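Local coordinates for protein UDP-N-Acetylenolpyruvylglucosamine Reductase (Thermus caldophilus, PDB 2GQT) that probably reduces UDP-N-acetylenolpyruvylglucosamine to UDP-N-acetylmuramate with NADPH, using bound FAD, in the synthesis of cell-wall peptidoglycan, at residues E2-Y14 and P22-R36. Numbering follows the deposited sequence.
Sequences EFMRVERVLLKDY and PAELWTVETREELKR
Val6 lies beside Trp26 on the same face of the sheet and puts a methyl over its indole. Its CG2 sits over the six-membered ring, 3.6 Å from the centroid, in a CH-pi contact. With CG1 anti to the backbone N (chi1 -178°), that second methyl reaches Trp26 NE1 and the CG of Glu24. The indole is held in turn by a hydrogen bond from Trp26 NE1 to Glu24 OE1 (2.8 Å), nearly in the ring plane. Met4 meets the same ring at its edge, with SD 5.1 Å from the centroid of the six-membered ring, a Met-aromatic contact. Its SD also touches Val28 CG2 at 3.5 Å. On the other face of the sheet, Leu25 CD2 packs on Tyr14 CE2 at 3.6 Å, and Leu11 CD1 rests on Ala23 CB. Strands 5-10 and 22-28 form an antiparallel hairpin at the edge of a mixed four-stranded sheet. Glu7 and Leu25 exchange both backbone hydrogen bonds, as do Val9 and Ala23. Thr27 N donates to Arg5 O, while water 2 bridges Arg5 N and Thr27 O. Backbone hydrogen bonds thus fix the hairpin register, while Met4 packs on Trp26 and Val28 of the strand and water 1 ties Phe3 N to Glu33 OE1 of helix 31-37.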
ATOM      1  N   GLU A   2      -8.130   1.688  26.764  1.00 23.02           N
ATOM      2  CA  GLU A   2      -9.450   1.023  26.876  1.00 22.62           C
ATOM      3  C   GLU A   2     -10.539   1.874  26.233  1.00 20.73           C
ATOM      4  O   GLU A   2     -11.716   1.538  26.314  1.00 20.79           O
ATOM      5  CB  GLU A   2      -9.794   0.753  28.347  1.00 22.43           C
ATOM      6  CG  GLU A   2      -8.711  -0.004  29.119  1.00 24.59           C
ATOM      7  CD  GLU A   2      -9.051  -0.182  30.587  1.00 23.34           C
ATOM      8  OE1 GLU A   2     -10.178   0.178  30.993  1.00 27.15           O
ATOM      9  OE2 GLU A   2      -8.191  -0.685  31.343  1.00 27.66           O
ATOM     10  N   PHE A   3     -10.143   2.971  25.589  1.00 19.04           N
ATOM     11  CA  PHE A   3     -11.112   3.929  25.051  1.00 18.03           C
ATOM     12  C   PHE A   3     -10.887   4.274  23.594  1.00 17.96           C
ATOM     13  O   PHE A   3     -11.208   5.379  23.132  1.00 18.52           O
ATOM     14  CB  PHE A   3     -11.177   5.172  25.938  1.00 17.62           C
ATOM     15  CG  PHE A   3     -11.735   4.882  27.290  1.00 16.40           C
ATOM     16  CD1 PHE A   3     -10.911   4.419  28.306  1.00 16.47           C
ATOM     17  CD2 PHE A   3     -13.100   4.994  27.526  1.00 15.49           C
ATOM     18  CE1 PHE A   3     -11.431   4.104  29.550  1.00 16.33           C
ATOM     19  CE2 PHE A   3     -13.632   4.689  28.771  1.00 15.97           C
ATOM     20  CZ  PHE A   3     -12.797   4.239  29.786  1.00 16.22           C
ATOM     21  N   MET A   4     -10.383   3.304  22.853  1.00 17.35           N
ATOM     22  CA  MET A   4     -10.165   3.552  21.445  1.00 17.96           C
ATOM     23  C   MET A   4     -11.482   3.631  20.691  1.00 16.28           C
ATOM     24  O   MET A   4     -12.496   3.041  21.094  1.00 15.77           O
ATOM     25  CB  MET A   4      -9.228   2.529  20.818  1.00 18.27           C
ATOM     26  CG  MET A   4      -9.724   1.125  20.795  1.00 19.43           C
ATOM     27  SD  MET A   4      -8.321   0.149  20.275  1.00 22.64           S
ATOM     28  CE  MET A   4      -8.489  -1.193  21.429  1.00 23.79           C
ATOM     29  N   ARG A   5     -11.445   4.399  19.615  1.00 15.25           N
ATOM     30  CA  ARG A   5     -12.574   4.575  18.729  1.00 14.95           C
ATOM     31  C   ARG A   5     -12.845   3.304  17.928  1.00 14.30           C
ATOM     32  O   ARG A   5     -11.946   2.752  17.267  1.00 14.54           O
ATOM     33  CB  ARG A   5     -12.276   5.740  17.799  1.00 15.31           C
ATOM     34  CG  ARG A   5     -13.430   6.191  16.946  1.00 16.06           C
ATOM     35  CD  ARG A   5     -12.926   7.118  15.861  1.00 18.06           C
ATOM     36  NE  ARG A   5     -14.002   7.511  14.959  1.00 19.23           N
ATOM     37  CZ  ARG A   5     -14.755   8.596  15.103  1.00 19.80           C
ATOM     38  NH1 ARG A   5     -14.564   9.423  16.119  1.00 19.36           N
ATOM     39  NH2 ARG A   5     -15.707   8.851  14.216  1.00 21.72           N
ATOM     40  N   VAL A   6     -14.090   2.844  18.003  1.00 14.17           N
ATOM     41  CA  VAL A   6     -14.582   1.717  17.220  1.00 14.74           C
ATOM     42  C   VAL A   6     -15.860   2.173  16.534  1.00 15.21           C
ATOM     43  O   VAL A   6     -16.791   2.672  17.188  1.00 15.49           O
ATOM     44  CB  VAL A   6     -14.885   0.477  18.108  1.00 15.10           C
ATOM     45  CG1 VAL A   6     -15.354  -0.699  17.268  1.00 15.96           C
ATOM     46  CG2 VAL A   6     -13.662   0.081  18.919  1.00 15.01           C
ATOM     47  N   GLU A   7     -15.904   2.028  15.214  1.00 15.70           N
ATOM     48  CA  GLU A   7     -17.076   2.444  14.463  1.00 16.90           C
ATOM     49  C   GLU A   7     -17.289   1.641  13.191  1.00 15.81           C
ATOM     50  O   GLU A   7     -16.336   1.165  12.562  1.00 15.70           O
ATOM     51  CB  GLU A   7     -17.072   3.963  14.191  1.00 17.19           C
ATOM     52  CG  GLU A   7     -16.406   4.437  12.928  1.00 20.01           C
ATOM     53  CD  GLU A   7     -16.843   5.849  12.539  1.00 19.36           C
ATOM     54  OE1 GLU A   7     -16.030   6.574  11.934  1.00 24.09           O
ATOM     55  OE2 GLU A   7     -18.000   6.232  12.818  1.00 24.23           O
ATOM     56  N   ARG A   8     -18.561   1.506  12.832  1.00 15.40           N
ATOM     57  CA  ARG A   8     -18.980   0.873  11.591  1.00 15.91           C
ATOM     58  C   ARG A   8     -18.736   1.821  10.439  1.00 15.03           C
ATOM     59  O   ARG A   8     -19.214   2.954  10.455  1.00 15.40           O
ATOM     60  CB  ARG A   8     -20.479   0.565  11.645  1.00 16.73           C
ATOM     61  CG  ARG A   8     -20.930  -0.292  12.820  1.00 19.51           C
ATOM     62  CD  ARG A   8     -20.439  -1.720  12.704  1.00 22.50           C
ATOM     63  NE  ARG A   8     -20.920  -2.377  11.488  1.00 24.40           N
ATOM     64  CZ  ARG A   8     -20.629  -3.628  11.143  1.00 25.69           C
ATOM     65  NH1 ARG A   8     -19.858  -4.372  11.924  1.00 24.72           N
ATOM     66  NH2 ARG A   8     -21.113  -4.137  10.015  1.00 26.38           N
ATOM     67  N   VAL A   9     -17.992   1.363   9.434  1.00 14.30           N
ATOM     68  CA  VAL A   9     -17.702   2.180   8.257  1.00 14.24           C
ATOM     69  C   VAL A   9     -17.984   1.382   6.986  1.00 13.84           C
ATOM     70  O   VAL A   9     -18.227   0.181   7.047  1.00 14.33           O
ATOM     71  CB  VAL A   9     -16.230   2.687   8.247  1.00 14.47           C
ATOM     72  CG1 VAL A   9     -15.911   3.442   9.528  1.00 14.55           C
ATOM     73  CG2 VAL A   9     -15.241   1.528   8.037  1.00 14.93           C
ATOM     74  N   LEU A  10     -17.953   2.061   5.845  1.00 13.54           N
ATOM     75  CA  LEU A  10     -17.902   1.391   4.549  1.00 13.22           C
ATOM     76  C   LEU A  10     -16.476   1.525   4.030  1.00 12.53           C
ATOM     77  O   LEU A  10     -15.953   2.638   3.931  1.00 12.14           O
ATOM     78  CB  LEU A  10     -18.883   2.029   3.567  1.00 13.86           C
ATOM     79  CG  LEU A  10     -20.371   1.873   3.913  1.00 14.99           C
ATOM     80  CD1 LEU A  10     -21.228   2.687   2.961  1.00 16.64           C
ATOM     81  CD2 LEU A  10     -20.798   0.403   3.907  1.00 16.38           C
ATOM     82  N   LEU A  11     -15.842   0.401   3.700  1.00 11.47           N
ATOM     83  CA  LEU A  11     -14.438   0.441   3.286  1.00 11.42           C
ATOM     84  C   LEU A  11     -14.199   1.139   1.942  1.00 11.32           C
ATOM     85  O   LEU A  11     -13.058   1.499   1.631  1.00 11.25           O
ATOM     86  CB  LEU A  11     -13.784  -0.944   3.361  1.00 11.16           C
ATOM     87  CG  LEU A  11     -13.520  -1.454   4.788  1.00 12.01           C
ATOM     88  CD1 LEU A  11     -13.028  -2.899   4.799  1.00 12.86           C
ATOM     89  CD2 LEU A  11     -12.545  -0.558   5.557  1.00 13.59           C
ATOM     90  N   LYS A  12     -15.266   1.388   1.180  1.00 12.12           N
ATOM     91  CA  LYS A  12     -15.183   2.231  -0.012  1.00 12.96           C
ATOM     92  C   LYS A  12     -14.598   3.604   0.312  1.00 12.96           C
ATOM     93  O   LYS A  12     -13.971   4.232  -0.543  1.00 13.39           O
ATOM     94  CB  LYS A  12     -16.556   2.396  -0.680  1.00 13.65           C
ATOM     95  CG  LYS A  12     -17.549   3.300   0.079  1.00 13.63           C
ATOM     96  CD  LYS A  12     -18.862   3.536  -0.690  1.00 14.94           C
ATOM     97  CE  LYS A  12     -19.787   4.537   0.022  1.00 17.59           C
ATOM     98  NZ  LYS A  12     -19.313   5.954  -0.040  1.00 20.93           N
ATOM     99  N   ASP A  13     -14.806   4.068   1.545  1.00 12.71           N
ATOM    100  CA  ASP A  13     -14.327   5.377   1.955  1.00 13.34           C
ATOM    101  C   ASP A  13     -12.870   5.362   2.423  1.00 13.37           C
ATOM    102  O   ASP A  13     -12.309   6.427   2.678  1.00 14.41           O
ATOM    103  CB  ASP A  13     -15.230   5.953   3.057  1.00 13.56           C
ATOM    104  CG  ASP A  13     -16.665   6.186   2.587  1.00 14.55           C
ATOM    105  OD1 ASP A  13     -16.862   6.599   1.428  1.00 15.49           O
ATOM    106  OD2 ASP A  13     -17.594   5.961   3.390  1.00 16.91           O
ATOM    107  N   TYR A  14     -12.269   4.171   2.516  1.00 13.21           N
ATOM    108  CA  TYR A  14     -10.938   3.970   3.114  1.00 13.37           C
ATOM    109  C   TYR A  14      -9.972   3.272   2.180  1.00 12.68           C
ATOM    110  O   TYR A  14      -8.941   2.762   2.616  1.00 13.23           O
ATOM    111  CB  TYR A  14     -11.052   3.154   4.396  1.00 13.62           C
ATOM    112  CG  TYR A  14     -11.705   3.918   5.508  1.00 13.79           C
ATOM    113  CD1 TYR A  14     -13.087   3.986   5.600  1.00 13.50           C
ATOM    114  CD2 TYR A  14     -10.943   4.585   6.465  1.00 13.65           C
ATOM    115  CE1 TYR A  14     -13.702   4.697   6.609  1.00 13.59           C
ATOM    116  CE2 TYR A  14     -11.551   5.298   7.483  1.00 13.76           C
ATOM    117  CZ  TYR A  14     -12.931   5.348   7.546  1.00 13.98           C
ATOM    118  OH  TYR A  14     -13.558   6.048   8.548  1.00 15.70           O
ATOM    119  N   PRO A  22     -19.212  -3.019   4.374  1.00 14.05           N
ATOM    120  CA  PRO A  22     -19.130  -2.704   5.806  1.00 14.21           C
ATOM    121  C   PRO A  22     -18.002  -3.393   6.564  1.00 14.10           C
ATOM    122  O   PRO A  22     -17.645  -4.533   6.267  1.00 14.43           O
ATOM    123  CB  PRO A  22     -20.482  -3.189   6.362  1.00 15.05           C
ATOM    124  CG  PRO A  22     -21.354  -3.372   5.190  1.00 15.93           C
ATOM    125  CD  PRO A  22     -20.466  -3.721   4.043  1.00 14.56           C
ATOM    126  N   ALA A  23     -17.450  -2.678   7.541  1.00 13.71           N
ATOM    127  CA  ALA A  23     -16.450  -3.222   8.447  1.00 13.67           C
ATOM    128  C   ALA A  23     -16.466  -2.456   9.760  1.00 13.70           C
ATOM    129  O   ALA A  23     -16.871  -1.284   9.809  1.00 14.58           O
ATOM    130  CB  ALA A  23     -15.057  -3.169   7.823  1.00 13.70           C
ATOM    131  N   GLU A  24     -16.026  -3.133  10.815  1.00 13.37           N
ATOM    132  CA  GLU A  24     -15.875  -2.525  12.126  1.00 13.38           C
ATOM    133  C   GLU A  24     -14.439  -2.046  12.268  1.00 12.80           C
ATOM    134  O   GLU A  24     -13.515  -2.855  12.369  1.00 12.70           O
ATOM    135  CB  GLU A  24     -16.219  -3.535  13.214  1.00 14.20           C
ATOM    136  CG  GLU A  24     -16.175  -2.979  14.620  1.00 15.46           C
ATOM    137  CD  GLU A  24     -16.545  -4.026  15.652  1.00 18.56           C
ATOM    138  OE1 GLU A  24     -15.634  -4.652  16.222  1.00 19.77           O
ATOM    139  OE2 GLU A  24     -17.751  -4.245  15.869  1.00 21.99           O
ATOM    140  N   LEU A  25     -14.269  -0.727  12.277  1.00 12.28           N
ATOM    141  CA  LEU A  25     -12.951  -0.113  12.291  1.00 11.69           C
ATOM    142  C   LEU A  25     -12.524   0.257  13.705  1.00 11.54           C
ATOM    143  O   LEU A  25     -13.200   1.028  14.378  1.00 11.76           O
ATOM    144  CB  LEU A  25     -12.940   1.123  11.388  1.00 11.78           C
ATOM    145  CG  LEU A  25     -11.606   1.821  11.120  1.00 11.58           C
ATOM    146  CD1 LEU A  25     -10.682   0.925  10.306  1.00 12.93           C
ATOM    147  CD2 LEU A  25     -11.870   3.118  10.388  1.00 12.77           C
ATOM    148  N   TRP A  26     -11.377  -0.269  14.124  1.00 11.08           N
ATOM    149  CA  TRP A  26     -10.751   0.043  15.404  1.00 11.79           C
ATOM    150  C   TRP A  26      -9.552   0.955  15.165  1.00 11.61           C
ATOM    151  O   TRP A  26      -8.576   0.537  14.544  1.00 12.01           O
ATOM    152  CB  TRP A  26     -10.266  -1.256  16.054  1.00 13.08           C
ATOM    153  CG  TRP A  26     -11.365  -2.136  16.543  1.00 13.82           C
ATOM    154  CD1 TRP A  26     -12.358  -2.702  15.805  1.00 14.32           C
ATOM    155  CD2 TRP A  26     -11.579  -2.555  17.895  1.00 15.07           C
ATOM    156  NE1 TRP A  26     -13.196  -3.437  16.618  1.00 15.37           N
ATOM    157  CE2 TRP A  26     -12.734  -3.365  17.905  1.00 15.29           C
ATOM    158  CE3 TRP A  26     -10.907  -2.321  19.099  1.00 15.25           C
ATOM    159  CZ2 TRP A  26     -13.234  -3.940  19.076  1.00 15.56           C
ATOM    160  CZ3 TRP A  26     -11.407  -2.892  20.266  1.00 15.62           C
ATOM    161  CH2 TRP A  26     -12.555  -3.694  20.243  1.00 15.50           C
ATOM    162  N   THR A  27      -9.620   2.197  15.640  1.00 11.64           N
ATOM    163  CA  THR A  27      -8.509   3.136  15.491  1.00 12.10           C
ATOM    164  C   THR A  27      -7.705   3.137  16.784  1.00 12.42           C
ATOM    165  O   THR A  27      -8.200   3.553  17.835  1.00 13.41           O
ATOM    166  CB  THR A  27      -9.007   4.549  15.114  1.00 12.57           C
ATOM    167  OG1 THR A  27      -9.784   4.464  13.916  1.00 12.96           O
ATOM    168  CG2 THR A  27      -7.837   5.485  14.868  1.00 13.08           C
ATOM    169  N   VAL A  28      -6.479   2.631  16.691  1.00 12.17           N
ATOM    170  CA  VAL A  28      -5.596   2.379  17.831  1.00 13.69           C
ATOM    171  C   VAL A  28      -4.562   3.495  17.944  1.00 13.27           C
ATOM    172  O   VAL A  28      -3.908   3.818  16.960  1.00 13.06           O
ATOM    173  CB  VAL A  28      -4.860   1.013  17.636  1.00 14.13           C
ATOM    174  CG1 VAL A  28      -3.688   0.871  18.597  1.00 16.24           C
ATOM    175  CG2 VAL A  28      -5.839  -0.149  17.794  1.00 16.76           C
ATOM    176  N   GLU A  29      -4.398   4.058  19.141  1.00 13.47           N
ATOM    177  CA  GLU A  29      -3.444   5.147  19.356  1.00 14.07           C
ATOM    178  C   GLU A  29      -2.279   4.807  20.281  1.00 13.89           C
ATOM    179  O   GLU A  29      -1.308   5.560  20.353  1.00 13.56           O
ATOM    180  CB  GLU A  29      -4.163   6.376  19.905  1.00 14.62           C
ATOM    181  CG  GLU A  29      -5.112   7.024  18.915  1.00 16.70           C
ATOM    182  CD  GLU A  29      -5.690   8.329  19.429  1.00 19.84           C
ATOM    183  OE1 GLU A  29      -5.647   8.568  20.654  1.00 23.25           O
ATOM    184  OE2 GLU A  29      -6.194   9.113  18.603  1.00 22.66           O
ATOM    185  N   THR A  30      -2.378   3.685  20.986  1.00 14.36           N
ATOM    186  CA  THR A  30      -1.392   3.324  22.003  1.00 15.34           C
ATOM    187  C   THR A  30      -1.079   1.836  21.961  1.00 16.26           C
ATOM    188  O   THR A  30      -1.833   1.040  21.397  1.00 15.70           O
ATOM    189  CB  THR A  30      -1.884   3.650  23.435  1.00 15.61           C
ATOM    190  OG1 THR A  30      -2.960   2.772  23.778  1.00 15.42           O
ATOM    191  CG2 THR A  30      -2.349   5.101  23.553  1.00 16.45           C
ATOM    192  N   ARG A  31       0.023   1.457  22.598  1.00 17.47           N
ATOM    193  CA  ARG A  31       0.406   0.051  22.664  1.00 19.12           C
ATOM    194  C   ARG A  31      -0.662  -0.768  23.391  1.00 19.49           C
ATOM    195  O   ARG A  31      -0.994  -1.876  22.969  1.00 20.12           O
ATOM    196  CB  ARG A  31       1.774  -0.121  23.326  1.00 19.73           C
ATOM    197  CG  ARG A  31       2.922   0.599  22.612  1.00 21.76           C
ATOM    198  CD  ARG A  31       4.274   0.050  23.041  1.00 24.97           C
ATOM    199  NE  ARG A  31       4.220  -0.496  24.396  1.00 26.36           N
ATOM    200  CZ  ARG A  31       5.119  -1.318  24.925  1.00 29.34           C
ATOM    201  NH1 ARG A  31       6.180  -1.710  24.229  1.00 29.33           N
ATOM    202  NH2 ARG A  31       4.949  -1.752  26.164  1.00 28.63           N
ATOM    203  N   GLU A  32      -1.219  -0.206  24.464  1.00 19.87           N
ATOM    204  CA  GLU A  32      -2.286  -0.876  25.213  1.00 20.05           C
ATOM    205  C   GLU A  32      -3.571  -1.036  24.402  1.00 19.62           C
ATOM    206  O   GLU A  32      -4.234  -2.070  24.479  1.00 19.85           O
ATOM    207  CB  GLU A  32      -2.561  -0.170  26.550  1.00 20.80           C
ATOM    208  CG  GLU A  32      -1.473  -0.384  27.599  1.00 22.97           C
ATOM    209  CD  GLU A  32      -1.192  -1.857  27.857  1.00 24.59           C
ATOM    210  OE1 GLU A  32      -2.152  -2.622  28.102  1.00 26.71           O
ATOM    211  OE2 GLU A  32      -0.009  -2.251  27.805  1.00 26.61           O
ATOM    212  N   GLU A  33      -3.911  -0.020  23.612  1.00 18.49           N
ATOM    213  CA  GLU A  33      -5.067  -0.104  22.729  1.00 17.62           C
ATOM    214  C   GLU A  33      -4.847  -1.165  21.644  1.00 17.21           C
ATOM    215  O   GLU A  33      -5.768  -1.902  21.311  1.00 16.72           O
ATOM    216  CB  GLU A  33      -5.397   1.265  22.121  1.00 17.14           C
ATOM    217  CG  GLU A  33      -6.053   2.238  23.121  1.00 17.33           C
ATOM    218  CD  GLU A  33      -6.263   3.637  22.562  1.00 17.85           C
ATOM    219  OE1 GLU A  33      -6.674   4.541  23.326  1.00 18.60           O
ATOM    220  OE2 GLU A  33      -6.019   3.850  21.359  1.00 18.36           O
ATOM    221  N   LEU A  34      -3.624  -1.259  21.122  1.00 17.00           N
ATOM    222  CA  LEU A  34      -3.287  -2.315  20.152  1.00 17.17           C
ATOM    223  C   LEU A  34      -3.433  -3.717  20.750  1.00 17.91           C
ATOM    224  O   LEU A  34      -3.983  -4.610  20.104  1.00 18.08           O
ATOM    225  CB  LEU A  34      -1.879  -2.128  19.582  1.00 16.85           C
ATOM    226  CG  LEU A  34      -1.523  -3.081  18.432  1.00 15.49           C
ATOM    227  CD1 LEU A  34      -2.512  -2.963  17.272  1.00 14.53           C
ATOM    228  CD2 LEU A  34      -0.109  -2.839  17.961  1.00 15.53           C
ATOM    229  N   LYS A  35      -2.953  -3.899  21.982  1.00 18.82           N
ATOM    230  CA  LYS A  35      -3.069  -5.186  22.680  1.00 19.63           C
ATOM    231  C   LYS A  35      -4.529  -5.611  22.813  1.00 19.93           C
ATOM    232  O   LYS A  35      -4.858  -6.785  22.621  1.00 20.54           O
ATOM    233  CB  LYS A  35      -2.375  -5.136  24.046  1.00 20.09           C
ATOM    234  CG  LYS A  35      -0.853  -5.177  23.948  1.00 21.75           C
ATOM    235  CD  LYS A  35      -0.167  -4.617  25.184  1.00 23.78           C
ATOM    236  CE  LYS A  35       0.194  -5.695  26.186  1.00 25.82           C
ATOM    237  NZ  LYS A  35       0.996  -5.113  27.297  1.00 25.90           N
ATOM    238  N   ARG A  36      -5.399  -4.643  23.100  1.00 19.96           N
ATOM    239  CA  ARG A  36      -6.833  -4.889  23.238  1.00 20.06           C
ATOM    240  C   ARG A  36      -7.520  -5.194  21.901  1.00 19.45           C
ATOM    241  O   ARG A  36      -8.303  -6.138  21.799  1.00 19.41           O
ATOM    242  CB  ARG A  36      -7.521  -3.714  23.949  1.00 20.69           C
ATOM    243  CG  ARG A  36      -9.027  -3.865  24.088  1.00 22.88           C
ATOM    244  CD  ARG A  36      -9.699  -2.552  24.425  1.00 26.72           C
ATOM    245  NE  ARG A  36     -11.060  -2.517  23.892  1.00 28.47           N
ATOM    246  CZ  ARG A  36     -11.780  -1.413  23.712  1.00 30.22           C
ATOM    247  NH1 ARG A  36     -11.281  -0.219  24.017  1.00 30.80           N
ATOM    248  NH2 ARG A  36     -13.005  -1.504  23.218  1.00 30.64           N
TER
HETATM  249  O   HOH W   1      -7.468   4.104  25.861  1.00 18.12           O
HETATM  250  O   HOH W   2      -8.943   5.789  19.079  1.00 14.98           O